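Side-chain contacts in transcriptional regulator, LacI family (Burkholderia phymatum, PDB 2RGY), which probably regulates transcription as a LacI-family protein, sensing a small effector, perhaps a sugar, through a periplasmic-binding-protein-like domain: residues 85-88 with 92-95; 104-109 with 252-257. One frame throughout, in Å; residues are numbered along the deposited sequence.

Contact 1. Residues 85-88 with 92-95; sequences ELHR and KMVF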
# COMPACT_ATOMS: atom_id res chain seq x y z
N GLU A 85 19.51 -0.76 23.17
CA GLU A 85 18.82 -1.58 24.17
C GLU A 85 18.26 -2.85 23.52
O GLU A 85 18.48 -3.96 24.01
CB GLU A 85 17.69 -0.78 24.79
CG GLU A 85 16.94 -1.51 25.86
CD GLU A 85 15.90 -0.65 26.50
OE1 GLU A 85 14.78 -0.53 25.93
OE2 GLU A 85 16.21 -0.06 27.57
N LEU A 86 17.54 -2.67 22.42
CA LEU A 86 16.95 -3.78 21.69
C LEU A 86 18.04 -4.71 21.20
O LEU A 86 17.86 -5.92 21.17
CB LEU A 86 16.14 -3.24 20.49
CG LEU A 86 14.91 -2.39 20.82
CD1 LEU A 86 14.36 -1.72 19.55
CD2 LEU A 86 13.86 -3.27 21.46
N HIS A 87 19.19 -4.15 20.83
CA HIS A 87 20.29 -4.96 20.34
C HIS A 87 20.92 -5.83 21.42
O HIS A 87 21.34 -6.96 21.14
CB HIS A 87 21.37 -4.09 19.70
CG HIS A 87 22.32 -4.87 18.84
ND1 HIS A 87 21.94 -5.46 17.66
CD2 HIS A 87 23.63 -5.16 19.00
CE1 HIS A 87 22.97 -6.08 17.12
NE2 HIS A 87 24.01 -5.91 17.92
N ARG A 88 21.01 -5.33 22.65
CA ARG A 88 21.59 -6.16 23.71
C ARG A 88 20.60 -7.24 24.15
O ARG A 88 20.99 -8.25 24.74
CB ARG A 88 22.03 -5.32 24.90
CG ARG A 88 20.97 -4.42 25.47
CD ARG A 88 21.31 -4.07 26.92
NE ARG A 88 20.82 -5.11 27.83
CZ ARG A 88 19.53 -5.40 27.98
NH1 ARG A 88 18.61 -4.72 27.29
NH2 ARG A 88 19.16 -6.35 28.83
N LYS A 92 21.13 -10.63 17.26
CA LYS A 92 20.92 -10.90 15.84
C LYS A 92 19.78 -10.06 15.27
O LYS A 92 18.66 -10.54 15.07
CB LYS A 92 20.66 -12.39 15.62
CG LYS A 92 21.93 -13.21 15.78
CD LYS A 92 21.73 -14.69 15.49
CE LYS A 92 23.05 -15.45 15.70
NZ LYS A 92 22.95 -16.94 15.47
N MSE A 93 20.10 -8.79 15.02
CA MSE A 93 19.17 -7.79 14.50
C MSE A 93 19.82 -7.01 13.38
O MSE A 93 21.04 -6.89 13.32
CB MSE A 93 18.81 -6.77 15.58
CG MSE A 93 17.82 -7.19 16.64
SE MSE A 93 17.50 -5.78 17.75
CE MSE A 93 16.39 -4.88 16.89
N VAL A 94 18.99 -6.46 12.50
CA VAL A 94 19.49 -5.62 11.42
C VAL A 94 18.56 -4.40 11.38
O VAL A 94 17.34 -4.53 11.58
CB VAL A 94 19.51 -6.36 10.05
CG1 VAL A 94 18.10 -6.68 9.59
CG2 VAL A 94 20.23 -5.51 9.02
N PHE A 95 19.13 -3.23 11.14
CA PHE A 95 18.38 -1.98 11.11
C PHE A 95 18.36 -1.36 9.72
O PHE A 95 19.41 -1.18 9.11
CB PHE A 95 18.99 -0.99 12.09
CG PHE A 95 19.04 -1.49 13.50
CD1 PHE A 95 17.86 -1.69 14.22
CD2 PHE A 95 20.25 -1.80 14.10
CE1 PHE A 95 17.88 -2.19 15.52
CE2 PHE A 95 20.30 -2.30 15.40
CZ PHE A 95 19.11 -2.49 16.12

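Contact 2. Residues 104-109 with 252-257; sequences PDASFC and VRWLIN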
# COMPACT_ATOMS: atom_id res chain seq x y z
N PRO A 104 28.09 -0.82 13.01
CA PRO A 104 27.82 -0.35 11.65
C PRO A 104 27.27 -1.31 10.61
O PRO A 104 26.29 -0.99 9.94
CB PRO A 104 29.16 0.25 11.23
CG PRO A 104 29.65 0.83 12.54
CD PRO A 104 29.36 -0.28 13.52
N ASP A 105 27.85 -2.49 10.44
CA ASP A 105 27.27 -3.32 9.39
C ASP A 105 25.91 -3.93 9.71
O ASP A 105 25.38 -4.69 8.92
CB ASP A 105 28.25 -4.40 8.90
CG ASP A 105 28.88 -5.16 10.00
OD1 ASP A 105 28.14 -5.54 10.93
OD2 ASP A 105 30.11 -5.39 9.93
N ALA A 106 25.34 -3.56 10.85
CA ALA A 106 24.00 -4.03 11.22
C ALA A 106 23.03 -2.96 10.70
O ALA A 106 21.81 -3.05 10.88
CB ALA A 106 23.88 -4.14 12.74
N SER A 107 23.60 -1.95 10.04
CA SER A 107 22.83 -0.84 9.48
C SER A 107 22.93 -0.79 7.95
O SER A 107 24.03 -0.80 7.39
CB SER A 107 23.33 0.49 10.06
OG SER A 107 22.75 1.58 9.37
N PHE A 108 21.77 -0.74 7.31
CA PHE A 108 21.69 -0.66 5.85
C PHE A 108 20.87 0.58 5.54
O PHE A 108 19.66 0.62 5.75
CB PHE A 108 21.04 -1.92 5.31
CG PHE A 108 21.96 -3.10 5.31
CD1 PHE A 108 22.65 -3.47 4.15
CD2 PHE A 108 22.21 -3.81 6.50
CE1 PHE A 108 23.57 -4.53 4.16
CE2 PHE A 108 23.13 -4.87 6.52
CZ PHE A 108 23.81 -5.23 5.35
N CYS A 109 21.55 1.61 5.05
CA CYS A 109 20.89 2.88 4.78
C CYS A 109 21.36 3.52 3.48
O CYS A 109 22.54 3.55 3.19
CB CYS A 109 21.19 3.83 5.95
SG CYS A 109 20.09 5.27 6.14
N VAL A 252 18.53 -8.21 4.73
CA VAL A 252 17.98 -9.50 5.13
C VAL A 252 18.95 -10.65 4.86
O VAL A 252 19.02 -11.59 5.63
CB VAL A 252 16.63 -9.75 4.44
CG1 VAL A 252 16.11 -11.13 4.81
CG2 VAL A 252 15.62 -8.69 4.88
N ARG A 253 19.70 -10.57 3.76
CA ARG A 253 20.68 -11.62 3.45
C ARG A 253 21.79 -11.63 4.51
O ARG A 253 22.22 -12.69 4.95
CB ARG A 253 21.28 -11.40 2.06
CG ARG A 253 20.33 -11.80 0.95
CD ARG A 253 20.93 -11.56 -0.42
NE ARG A 253 20.07 -12.11 -1.47
CZ ARG A 253 20.30 -11.98 -2.77
NH1 ARG A 253 21.36 -11.33 -3.20
NH2 ARG A 253 19.46 -12.53 -3.64
N TRP A 254 22.23 -10.44 4.91
CA TRP A 254 23.26 -10.30 5.92
C TRP A 254 22.79 -11.00 7.20
O TRP A 254 23.54 -11.75 7.82
CB TRP A 254 23.53 -8.83 6.23
CG TRP A 254 24.59 -8.61 7.26
CD1 TRP A 254 25.95 -8.67 7.06
CD2 TRP A 254 24.40 -8.31 8.65
NE1 TRP A 254 26.61 -8.43 8.25
CE2 TRP A 254 25.68 -8.21 9.24
CE3 TRP A 254 23.27 -8.13 9.46
CZ2 TRP A 254 25.86 -7.93 10.61
CZ3 TRP A 254 23.45 -7.85 10.82
CH2 TRP A 254 24.73 -7.75 11.38
N LEU A 255 21.54 -10.75 7.56
CA LEU A 255 20.95 -11.35 8.76
C LEU A 255 20.84 -12.86 8.62
O LEU A 255 21.13 -13.61 9.55
CB LEU A 255 19.57 -10.73 9.01
CG LEU A 255 18.84 -11.14 10.29
CD1 LEU A 255 19.69 -10.76 11.50
CD2 LEU A 255 17.47 -10.47 10.35
N ILE A 256 20.43 -13.32 7.45
CA ILE A 256 20.29 -14.75 7.21
C ILE A 256 21.66 -15.45 7.33
O ILE A 256 21.74 -16.56 7.86
CB ILE A 256 19.61 -15.01 5.83
CG1 ILE A 256 18.14 -14.56 5.91
CG2 ILE A 256 19.70 -16.48 5.45
CD1 ILE A 256 17.34 -14.73 4.63
N ASN A 257 22.72 -14.79 6.88
CA ASN A 257 24.07 -15.34 6.99
C ASN A 257 24.39 -15.65 8.46
O ASN A 257 24.80 -16.75 8.82
CB ASN A 257 25.12 -14.35 6.47
CG ASN A 257 25.21 -14.31 4.95
OD1 ASN A 257 25.99 -13.54 4.39
ND2 ASN A 257 24.43 -15.16 4.28

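Contact 1. Residues 85-88 with 92-95
M93 meets both L86 and H87 at the start of its strand, and the contact is buried and almost wholly van der Waals. M93 is a selenomethionine whose CA lies 6.6 Å from the CA of H87. CG stands anti to the carbonyl carbon (chi1 -77°) and the chain is extended as far as SE; the bend at chi3 (81°) then turns CE so that it lies, like SE, against L86 CB. The selenium SE comes to 3.4 Å from L86 O, and the terminal CE sits 4.0 Å from L86 CB. At the root of the same side chain, M93 CB lies 4.0 Å from H87 ND1, at the edge of the imidazole and near its plane. SE is also at that ring's edge, 5.5 Å from the centroid; the two side chains run past each other in opposite directions. H87 ND1 is buried here without a polar partner in the model. V94 turns to the other side of the strand, where it packs on helix 244-260. F95 faces the helix again, and its CE2 approaches H87 ND1 obliquely at 4.2 Å. F100 completes this patch, meeting the H87 ring edge-to-face and also touching the F95 ring. The alternation is that of a strand with one face on helix 80-89; together they form the helix-to-strand half of the beta-alpha-beta unit 70-73, 80-89, 93-96 in a Rossmann-like parallel sheet.

Contact 2. Residues 104-109 with 252-257
This is an aromatic packing contact, in which the indole of W254 on helix 244-260 lies against the short 3-10 turn 104-106 and the edge strand 107-108. The 142 residues between the segments make it a long-range tie. W254 dominates the interface. Its CG is anti to the backbone N (chi1 -180°), which extends the ring from the helix toward D105, A106 and F108. One face of the indole is covered by backbone: D105 O stands 3.5 Å above the plane, over the ring centre. That carbonyl also accepts a hydrogen bond from R268 NH2, and R268 in turn makes a cation-pi contact with W254. A106 adds a CH-pi contact, its CA lying 4.2 Å from the centroid of the six-membered ring, off-centre, while its CB reaches CH2 of W254 at 4.0 Å. The setting is the sheet of one lobe of the two-lobed fold of periplasmic binding proteins, where 107-108 is the outermost strand within the chain and helix 244-260 packs across one face, over V94 and F108. The D105 side chain crosses that of W254 at about a right angle, with the carboxylate plane tilted 42° from the indole plane, and puts OD1 3.3 Å from W254 CZ2, a carbon rather than the indole nitrogen. F108, on the strand, points its side chain at the helix. Its CZ is 3.7 Å from W254 CB, and the F108 ring and the five-membered ring of W254 have centroids 5.7 Å apart with planes at 54°, an oblique pairing. V94 of the adjacent strand touches both F108 and W254.

In the fold
Contacts 1 and 2 have centres about 11 Å apart, on the same side of the chain's centre, and meet through the five-stranded parallel sheet. Strands 93-96 and 107-108 are neighbours in it, joined by probable hydrogen bonds F95 N to A106 O (2.7 Å) and F95 O to F108 N (3.0 Å). Helix 80-89 of contact 1 and helix 244-260 of contact 2 lie on opposite faces of this sheet, as is seen from M93 and F95 facing helix 80-89 while V94 faces helix 244-260. Contact 1 closes along the chain before contact 2 opens. The latter brings a helix from late in the sequence back onto the lobe built by the early strands, consistent with the chain crossing between lobes in this family.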